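Local atomic coordinates of 2-methyl-aconitate isomerase (PDB entry 5K87), a protein that catalyses the cis-trans isomerisation of 2-methyl-aconitate by base-catalysed proton abstraction in the 2-methylcitrate cycle of propionate breakdown. Residues 58-63 and 96-101; 69-74 and 317-322; 94-97 and 102-105. The protein carries 1 engineered substitution. One frame throughout, in Å; residues are numbered along the deposited sequence. Where two conformers were deposited one is given.

The three contacts lie around the substrate region of one subunit. Interaction 2 is buried and joins two distant parts of the chain through a bound malonate. Interaction 3 is also buried, but it is a local beta hairpin held mainly by backbone bonds. Interaction 1 is more open and partly buried; there the loop of that hairpin packs on 58-63 without a hydrogen bond between them. Interactions 1 and 3 share Val96 and Ser97. Both also connect to the 69-74 loop: Gln62 OE1 bonds Ala69 N, Val96 O bonds Ser74 OG, and Gln95 NE2 bonds Ser71 O. Interactions 1 and 2 also touch the second subunit.

Interaction 1 (58-63 and 96-101); sequences PYAKQI and VSIDKP
Ile98 meets two residues, Ala60 and Gln62, that both have a left-handed backbone (phi 58° and 50°), although neither is a glycine. The segment 96-101 runs from the end of strand 89-96 into the loop of a beta hairpin. An ST motif shapes this loop: in one conformer, Ser97 OG accepts a hydrogen bond from Lys100 N at 2.9 Å. The segment 58-63 is a loop after helix 43-53. No hydrogen bond joins the two segments.

The Gln62 chain is extended beyond CG and crosses Ile98 at about a right angle. Gln62 NE2 lies 3.7 Å from Ile98 CG1. The amide is held by other partners. Gln62 OE1 accepts from Ala69 N, and Gln62 NE2 bonds Ser55 OG and Ser74 OG, so a fixed amide rests against an aliphatic branch. Asp57 takes hydrogen bonds from backbone N atoms of 58-63, while Gln62 O bonds Lys25 NZ of the second subunit. The loop therefore lies at the dimer interface.

The first torsion of Ile98 divides its branches between the two partners. CG1 is anti to the carbonyl carbon (chi1 -65°) and meets Gln62. Ile98 CG2 lies 3.9 Å from Ala60 CA. From Ala60 CB, Ile98 CG2 is 4.3 Å.

Interaction 2 (69-74 and 317-322); sequences ATSSTS and KLHHAM. With MLI (malonate ion), chain C.
Ser72 and His320 approach each other beside a malonate carboxylate, with Ser72 OG 3.5 Å from His320 CD2. Malonate O8 is gripped by three donors: Ser71 OG at 2.8 Å, Ser72 N and, in one conformer, Ser72 OG. Ser72 OG sits between its backbone N and carbonyl carbon (chi1 52°), which brings the hydroxyl and N-H of Ser72 to the same O8. Malonate O9 accepts from His320 N at 2.9 Å. It lies over one face of the His319 ring and at the edge of the His320 ring. The other carboxylate takes a nearly straight bond (170°) from Ser71 N to O6.

A second shell sets these groups. Ser71 and Ser72 form a short 3-10 turn. Thr70 OG1 and Thr73 OG1 share a hydrogen bond of 2.8 Å. Ala321 N donates to His319 ND1 from 27° out of the ring plane, while His319 NE2 bonds a second malonate. A phenylalanine in place of His319 would probably leave Ala321 N and that second malonate without these bonds.

Ser71, Ser72 and His319 bind substrate, and His319 neighbours Met323, an inferred proton donor/acceptor. The malonate's place is consistent with that of a substrate carboxylate, its rotation probably fixed by these N-H and O-H donors.

Interaction 3 (94-97 and 102-105); sequences GQVS and FVDW
Gln95 and Asp104 form an antiparallel hydrogen-bonded pair of the beta hairpin made by strands 89-96 and 103-104. The two segments run in nearly opposite directions, 151° apart end to end. Gln95 N donates to Asp104 O at 3.0 Å, and Asp104 N returns a shorter bond of 2.8 Å to Gln95 O. Gln95 O also receives a CA-H contact from Val103. Val96 and Val103 make the next pair, a non-hydrogen-bonded one. Ser97 N then bonds Phe102 O at 3.0 Å with the donor almost in line with the carbonyl, closing the pairing beside the loop.

The two valines share one face of the sheet, where Val96 CG2 is 4.3 Å from Val103 CG1. Gln95 and Asp104 project on the other face. Gln95 CB and Asp104 CB are 4.2 Å apart, but the polar ends lead away. Gln95 NE2 bonds Ser71 O of the substrate-binding loop, and Asp104 OD1 bonds Ser106 OG.

The CB of Trp105 points away from strand 89-96. With CG anti to the carbonyl carbon (chi1 -57°), the indole turns back and lays one face over Gly94. Gly94 CA makes a CH-pi contact 3.8 Å from the centroid of the Trp105 six-membered ring, 19° off the normal. Val103 CG1 lies over the rim of the same ring and 3.7 Å from Gly94 CA. Gly94 has no side chain, which lets the Trp105 ring and Val103 CG1 come this close.

On its other side strand 89-96 meets strand 75-81: Gly94 bonds Thr76 of that strand, and Val96 bonds Ser74 just before it. Helix 43-53 packs on the valine face: Leu50 and Ile53 touch Val96, Leu49 touches Trp105, and Asp46 takes the hydrogen bond of Trp105 NE1.

Interaction 1 (58-63 and 96-101)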
loop_
_atom_site.group_PDB
_atom_site.type_symbol
_atom_site.label_atom_id
_atom_site.label_comp_id
_atom_site.label_asym_id
_atom_site.label_seq_id
_atom_site.Cartn_x
_atom_site.Cartn_y
_atom_site.Cartn_z
ATOM N N PRO A 58 -5.574 -11.047 -7.739
ATOM C CA PRO A 58 -5.117 -12.328 -7.189
ATOM C C PRO A 58 -3.746 -12.233 -6.540
ATOM O O PRO A 58 -3.404 -13.108 -5.737
ATOM C CB PRO A 58 -5.077 -13.254 -8.412
ATOM C CG PRO A 58 -5.038 -12.356 -9.588
ATOM C CD PRO A 58 -5.769 -11.098 -9.195
ATOM N N TYR A 59 -2.965 -11.206 -6.868
ATOM C CA TYR A 59 -1.657 -11.040 -6.243
ATOM C C TYR A 59 -1.752 -10.424 -4.850
ATOM O O TYR A 59 -0.783 -10.463 -4.095
ATOM C CB TYR A 59 -0.726 -10.192 -7.107
ATOM C CG TYR A 59 -0.502 -10.765 -8.484
ATOM C CD1 TYR A 59 0.322 -11.872 -8.683
ATOM C CD2 TYR A 59 -1.107 -10.196 -9.590
ATOM C CE1 TYR A 59 0.526 -12.395 -9.944
ATOM C CE2 TYR A 59 -0.911 -10.714 -10.852
ATOM C CZ TYR A 59 -0.092 -11.812 -11.023
ATOM O OH TYR A 59 0.110 -12.315 -12.286
ATOM N N ALA A 60 -2.907 -9.836 -4.537
ATOM C CA ALA A 60 -3.141 -9.167 -3.248
ATOM C C ALA A 60 -2.142 -8.034 -2.965
ATOM O O ALA A 60 -1.714 -7.841 -1.824
ATOM C CB ALA A 60 -3.171 -10.192 -2.095
ATOM N N LYS A 61 -1.773 -7.287 -4.008
ATOM C CA LYS A 61 -0.828 -6.176 -3.873
ATOM C C LYS A 61 -1.379 -4.828 -4.340
ATOM O O LYS A 61 -0.839 -3.791 -3.975
ATOM C CB LYS A 61 0.466 -6.457 -4.643
ATOM C CG LYS A 61 1.262 -7.650 -4.132
ATOM C CD LYS A 61 1.743 -7.435 -2.710
ATOM C CE LYS A 61 2.531 -8.638 -2.217
ATOM N NZ LYS A 61 2.937 -8.469 -0.795
ATOM N N GLN A 62 -2.422 -4.848 -5.165
ATOM C CA GLN A 62 -3.001 -3.626 -5.759
ATOM C C GLN A 62 -1.947 -2.710 -6.406
ATOM O O GLN A 62 -1.995 -1.479 -6.293
ATOM C CB GLN A 62 -3.923 -2.883 -4.769
ATOM C CG GLN A 62 -5.165 -3.722 -4.440
ATOM C CD GLN A 62 -6.084 -3.100 -3.405
ATOM O OE1 GLN A 62 -5.642 -2.397 -2.497
ATOM N NE2 GLN A 62 -7.377 -3.377 -3.530
ATOM N N ILE A 63 -1.001 -3.325 -7.105
ATOM C CA ILE A 63 0.050 -2.598 -7.812
ATOM C C ILE A 63 -0.499 -1.933 -9.082
ATOM O O ILE A 63 0.128 -1.047 -9.668
ATOM C CB ILE A 63 1.223 -3.556 -8.126
ATOM C CG1 ILE A 63 1.922 -3.959 -6.837
ATOM C CG2 ILE A 63 2.245 -2.929 -9.066
ATOM C CD1 ILE A 63 2.910 -2.961 -6.390
ATOM N N VAL A 96 -13.745 -1.667 -0.882
ATOM C CA VAL A 96 -13.415 -2.395 -2.099
ATOM C C VAL A 96 -12.663 -3.667 -1.744
ATOM O O VAL A 96 -11.596 -3.621 -1.149
ATOM C CB VAL A 96 -12.588 -1.522 -3.060
ATOM C CG1 VAL A 96 -12.280 -2.294 -4.328
ATOM C CG2 VAL A 96 -13.344 -0.237 -3.379
ATOM N N SER A 97 -13.236 -4.815 -2.093
ATOM C CA SER A 97 -12.582 -6.089 -1.828
ATOM C C SER A 97 -11.245 -6.143 -2.551
ATOM O O SER A 97 -11.131 -5.676 -3.681
ATOM C CB SER A 97 -13.459 -7.239 -2.313
ATOM O OG SER A 97 -12.790 -8.478 -2.173
ATOM N N ILE A 98 -10.236 -6.712 -1.904
ATOM C CA ILE A 98 -8.951 -6.892 -2.565
ATOM C C ILE A 98 -8.998 -8.069 -3.534
ATOM O O ILE A 98 -8.461 -7.992 -4.642
ATOM C CB ILE A 98 -7.832 -7.084 -1.533
ATOM C CG1 ILE A 98 -7.674 -5.811 -0.697
ATOM C CG2 ILE A 98 -6.519 -7.450 -2.211
ATOM C CD1 ILE A 98 -6.839 -5.985 0.563
ATOM N N ASP A 99 -9.666 -9.146 -3.119
ATOM C CA ASP A 99 -9.605 -10.426 -3.833
ATOM C C ASP A 99 -10.811 -10.731 -4.721
ATOM O O ASP A 99 -10.715 -11.566 -5.617
ATOM C CB ASP A 99 -9.385 -11.578 -2.839
ATOM C CG ASP A 99 -10.452 -11.633 -1.755
ATOM O OD1 ASP A 99 -10.802 -10.575 -1.186
ATOM O OD2 ASP A 99 -10.943 -12.744 -1.461
ATOM N N LYS A 100 -11.939 -10.071 -4.483
ATOM C CA LYS A 100 -13.171 -10.370 -5.224
ATOM C C LYS A 100 -13.649 -9.136 -5.968
ATOM O O LYS A 100 -13.356 -8.013 -5.538
ATOM C CB LYS A 100 -14.273 -10.807 -4.251
ATOM C CG LYS A 100 -13.889 -11.940 -3.312
ATOM C CD LYS A 100 -14.899 -12.077 -2.182
ATOM N N PRO A 101 -14.395 -9.321 -7.068
ATOM C CA PRO A 101 -14.919 -8.165 -7.798
ATOM C C PRO A 101 -16.168 -7.635 -7.111
ATOM O O PRO A 101 -17.275 -7.727 -7.643
ATOM C CB PRO A 101 -15.245 -8.743 -9.174
ATOM C CG PRO A 101 -15.596 -10.173 -8.890
ATOM C CD PRO A 101 -14.725 -10.594 -7.737
#

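Interaction 2 (69-74 and 317-322)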
loop_
_atom_site.group_PDB
_atom_site.type_symbol
_atom_site.label_atom_id
_atom_site.label_comp_id
_atom_site.label_asym_id
_atom_site.label_seq_id
_atom_site.Cartn_x
_atom_site.Cartn_y
_atom_site.Cartn_z
ATOM N N ALA A 69 -3.541 -2.381 -0.704
ATOM C CA ALA A 69 -3.568 -3.807 -0.374
ATOM C C ALA A 69 -3.854 -4.099 1.101
ATOM O O ALA A 69 -3.452 -5.141 1.620
ATOM C CB ALA A 69 -2.272 -4.498 -0.828
ATOM N N THR A 70 -4.558 -3.188 1.764
ATOM C CA THR A 70 -5.070 -3.419 3.105
ATOM C C THR A 70 -6.482 -2.859 3.140
ATOM O O THR A 70 -6.848 -2.013 2.311
ATOM C CB THR A 70 -4.235 -2.726 4.195
ATOM O OG1 THR A 70 -4.412 -1.307 4.095
ATOM C CG2 THR A 70 -2.754 -3.074 4.074
ATOM N N SER A 71 -7.280 -3.307 4.102
ATOM C CA SER A 71 -8.652 -2.831 4.184
ATOM C C SER A 71 -8.697 -1.312 4.397
ATOM O O SER A 71 -9.592 -0.635 3.873
ATOM C CB SER A 71 -9.431 -3.570 5.280
ATOM O OG SER A 71 -8.963 -3.241 6.569
ATOM N N SER A 72 -7.726 -0.780 5.133
ATOM C CA SER A 72 -7.747 0.648 5.433
ATOM C C SER A 72 -7.196 1.502 4.294
ATOM O O SER A 72 -7.193 2.730 4.389
ATOM C CB SER A 72 -7.014 0.940 6.743
ATOM O OG SER A 72 -5.722 0.374 6.734
ATOM N N THR A 73 -6.760 0.859 3.212
ATOM C CA THR A 73 -6.293 1.560 2.018
ATOM C C THR A 73 -6.942 1.023 0.748
ATOM O O THR A 73 -6.386 1.190 -0.339
ATOM C CB THR A 73 -4.759 1.482 1.848
ATOM O OG1 THR A 73 -4.357 0.115 1.696
ATOM C CG2 THR A 73 -4.040 2.090 3.037
ATOM N N SER A 74 -8.107 0.389 0.864
ATOM C CA SER A 74 -8.839 -0.097 -0.304
ATOM C C SER A 74 -10.259 0.442 -0.180
ATOM O O SER A 74 -11.219 -0.295 0.046
ATOM C CB SER A 74 -8.797 -1.628 -0.363
ATOM O OG SER A 74 -9.290 -2.130 -1.606
ATOM N N LYS A 317 -8.451 -9.557 8.800
ATOM C CA LYS A 317 -7.125 -9.302 9.348
ATOM C C LYS A 317 -7.235 -8.423 10.574
ATOM O O LYS A 317 -8.129 -7.588 10.649
ATOM C CB LYS A 317 -6.253 -8.583 8.316
ATOM C CG LYS A 317 -5.898 -9.424 7.098
ATOM C CD LYS A 317 -4.876 -10.485 7.450
ATOM C CE LYS A 317 -4.655 -11.439 6.282
ATOM N NZ LYS A 317 -4.146 -10.721 5.079
ATOM N N LEU A 318 -6.329 -8.596 11.529
ATOM C CA LEU A 318 -6.225 -7.644 12.625
ATOM C C LEU A 318 -5.913 -6.260 12.061
ATOM O O LEU A 318 -4.960 -6.087 11.298
ATOM C CB LEU A 318 -5.135 -8.066 13.615
ATOM C CG LEU A 318 -5.150 -7.235 14.896
ATOM C CD1 LEU A 318 -6.302 -7.688 15.786
ATOM C CD2 LEU A 318 -3.825 -7.325 15.642
ATOM N N HIS A 319 -6.724 -5.285 12.447
ATOM C CA HIS A 319 -6.585 -3.916 11.989
ATOM C C HIS A 319 -5.374 -3.250 12.632
ATOM O O HIS A 319 -5.071 -3.473 13.804
ATOM C CB HIS A 319 -7.869 -3.155 12.315
ATOM C CG HIS A 319 -7.974 -1.819 11.663
ATOM N ND1 HIS A 319 -7.399 -0.681 12.203
ATOM C CD2 HIS A 319 -8.611 -1.415 10.539
ATOM C CE1 HIS A 319 -7.667 0.349 11.432
ATOM N NE2 HIS A 319 -8.399 -0.069 10.406
ATOM N N HIS A 320 -4.691 -2.406 11.861
ATOM C CA HIS A 320 -3.433 -1.813 12.302
ATOM C C HIS A 320 -3.614 -0.791 13.420
ATOM O O HIS A 320 -2.667 -0.480 14.148
ATOM C CB HIS A 320 -2.697 -1.187 11.113
ATOM C CG HIS A 320 -3.304 0.090 10.618
ATOM N ND1 HIS A 320 -2.683 1.310 10.774
ATOM C CD2 HIS A 320 -4.466 0.340 9.964
ATOM C CE1 HIS A 320 -3.433 2.254 10.234
ATOM N NE2 HIS A 320 -4.523 1.696 9.741
ATOM N N ALA A 321 -4.823 -0.258 13.556
ATOM C CA ALA A 321 -5.100 0.753 14.571
ATOM C C ALA A 321 -6.507 0.477 15.096
ATOM O O ALA A 321 -6.730 -0.557 15.718
ATOM C CB ALA A 321 -4.950 2.155 13.992
ATOM N N MET A 322 -7.464 1.360 14.835
ATOM C CA MET A 322 -8.865 1.017 15.079
ATOM C C MET A 322 -9.762 1.672 14.034
ATOM O O MET A 322 -9.586 2.853 13.691
ATOM C CB MET A 322 -9.320 1.402 16.497
ATOM C CG MET A 322 -10.719 0.904 16.855
ATOM S SD MET A 322 -10.922 -0.887 16.693
ATOM C CE MET A 322 -9.671 -1.452 17.841
HETATM C C1 MLI C . -6.036 -4.640 8.090
HETATM C C2 MLI C . -5.636 -5.208 6.741
HETATM C C3 MLI C . -5.803 -3.147 8.107
HETATM O O6 MLI C . -6.513 -5.410 5.868
HETATM O O7 MLI C . -4.433 -5.471 6.506
HETATM O O8 MLI C . -6.312 -2.426 7.214
HETATM O O9 MLI C . -5.100 -2.645 9.014
#

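Interaction 3 (94-97 and 102-105)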
loop_
_atom_site.group_PDB
_atom_site.type_symbol
_atom_site.label_atom_id
_atom_site.label_comp_id
_atom_site.label_asym_id
_atom_site.label_seq_id
_atom_site.Cartn_x
_atom_site.Cartn_y
_atom_site.Cartn_z
ATOM N N GLY A 94 -17.600 3.014 0.009
ATOM C CA GLY A 94 -17.473 1.715 -0.631
ATOM C C GLY A 94 -16.200 1.014 -0.203
ATOM O O GLY A 94 -15.091 1.490 -0.477
ATOM N N GLN A 95 -16.352 -0.110 0.490
ATOM C CA GLN A 95 -15.228 -0.929 0.902
ATOM C C GLN A 95 -14.904 -1.857 -0.261
ATOM O O GLN A 95 -15.709 -2.728 -0.610
ATOM C CB GLN A 95 -15.604 -1.759 2.128
ATOM C CG GLN A 95 -14.459 -2.620 2.663
ATOM C CD GLN A 95 -13.392 -1.789 3.332
ATOM O OE1 GLN A 95 -13.702 -0.935 4.151
ATOM N NE2 GLN A 95 -12.131 -2.019 2.978
ATOM N N VAL A 96 -13.745 -1.667 -0.882
ATOM C CA VAL A 96 -13.415 -2.395 -2.099
ATOM C C VAL A 96 -12.663 -3.667 -1.744
ATOM O O VAL A 96 -11.596 -3.621 -1.149
ATOM C CB VAL A 96 -12.588 -1.522 -3.060
ATOM C CG1 VAL A 96 -12.280 -2.294 -4.328
ATOM C CG2 VAL A 96 -13.344 -0.237 -3.379
ATOM N N SER A 97 -13.236 -4.815 -2.093
ATOM C CA SER A 97 -12.582 -6.089 -1.828
ATOM C C SER A 97 -11.245 -6.143 -2.551
ATOM O O SER A 97 -11.131 -5.676 -3.681
ATOM C CB SER A 97 -13.459 -7.239 -2.313
ATOM O OG SER A 97 -12.790 -8.478 -2.173
ATOM N N PHE A 102 -15.965 -7.064 -5.927
ATOM C CA PHE A 102 -17.066 -6.705 -5.049
ATOM C C PHE A 102 -16.756 -5.419 -4.297
ATOM O O PHE A 102 -15.654 -5.245 -3.772
ATOM C CB PHE A 102 -17.328 -7.827 -4.044
ATOM C CG PHE A 102 -18.579 -7.623 -3.250
ATOM C CD1 PHE A 102 -19.806 -7.822 -3.846
ATOM C CD2 PHE A 102 -18.542 -7.206 -1.927
ATOM C CE1 PHE A 102 -20.976 -7.633 -3.143
ATOM C CE2 PHE A 102 -19.721 -7.011 -1.211
ATOM C CZ PHE A 102 -20.936 -7.226 -1.824
ATOM N N VAL A 103 -17.724 -4.517 -4.267
ATOM C CA VAL A 103 -17.628 -3.325 -3.432
ATOM C C VAL A 103 -18.763 -3.404 -2.422
ATOM O O VAL A 103 -19.918 -3.591 -2.809
ATOM C CB VAL A 103 -17.744 -2.026 -4.258
ATOM C CG1 VAL A 103 -17.562 -0.817 -3.350
ATOM C CG2 VAL A 103 -16.709 -2.009 -5.369
ATOM N N ASP A 104 -18.427 -3.302 -1.136
ATOM C CA ASP A 104 -19.411 -3.427 -0.071
ATOM C C ASP A 104 -19.889 -2.055 0.381
ATOM O O ASP A 104 -19.085 -1.205 0.774
ATOM C CB ASP A 104 -18.816 -4.184 1.106
ATOM C CG ASP A 104 -19.870 -4.699 2.043
ATOM O OD1 ASP A 104 -20.592 -3.873 2.628
ATOM O OD2 ASP A 104 -19.972 -5.930 2.210
ATOM N N TRP A 105 -21.202 -1.847 0.313
ATOM C CA TRP A 105 -21.832 -0.577 0.656
ATOM C C TRP A 105 -22.655 -0.665 1.945
ATOM O O TRP A 105 -23.497 0.199 2.205
ATOM C CB TRP A 105 -22.737 -0.104 -0.493
ATOM C CG TRP A 105 -22.015 0.038 -1.791
ATOM C CD1 TRP A 105 -21.924 -0.898 -2.788
ATOM C CD2 TRP A 105 -21.256 1.174 -2.236
ATOM N NE1 TRP A 105 -21.161 -0.411 -3.819
ATOM C CE2 TRP A 105 -20.742 0.858 -3.509
ATOM C CE3 TRP A 105 -20.976 2.433 -1.688
ATOM C CZ2 TRP A 105 -19.957 1.746 -4.238
ATOM C CZ3 TRP A 105 -20.190 3.313 -2.412
ATOM C CH2 TRP A 105 -19.690 2.968 -3.674
#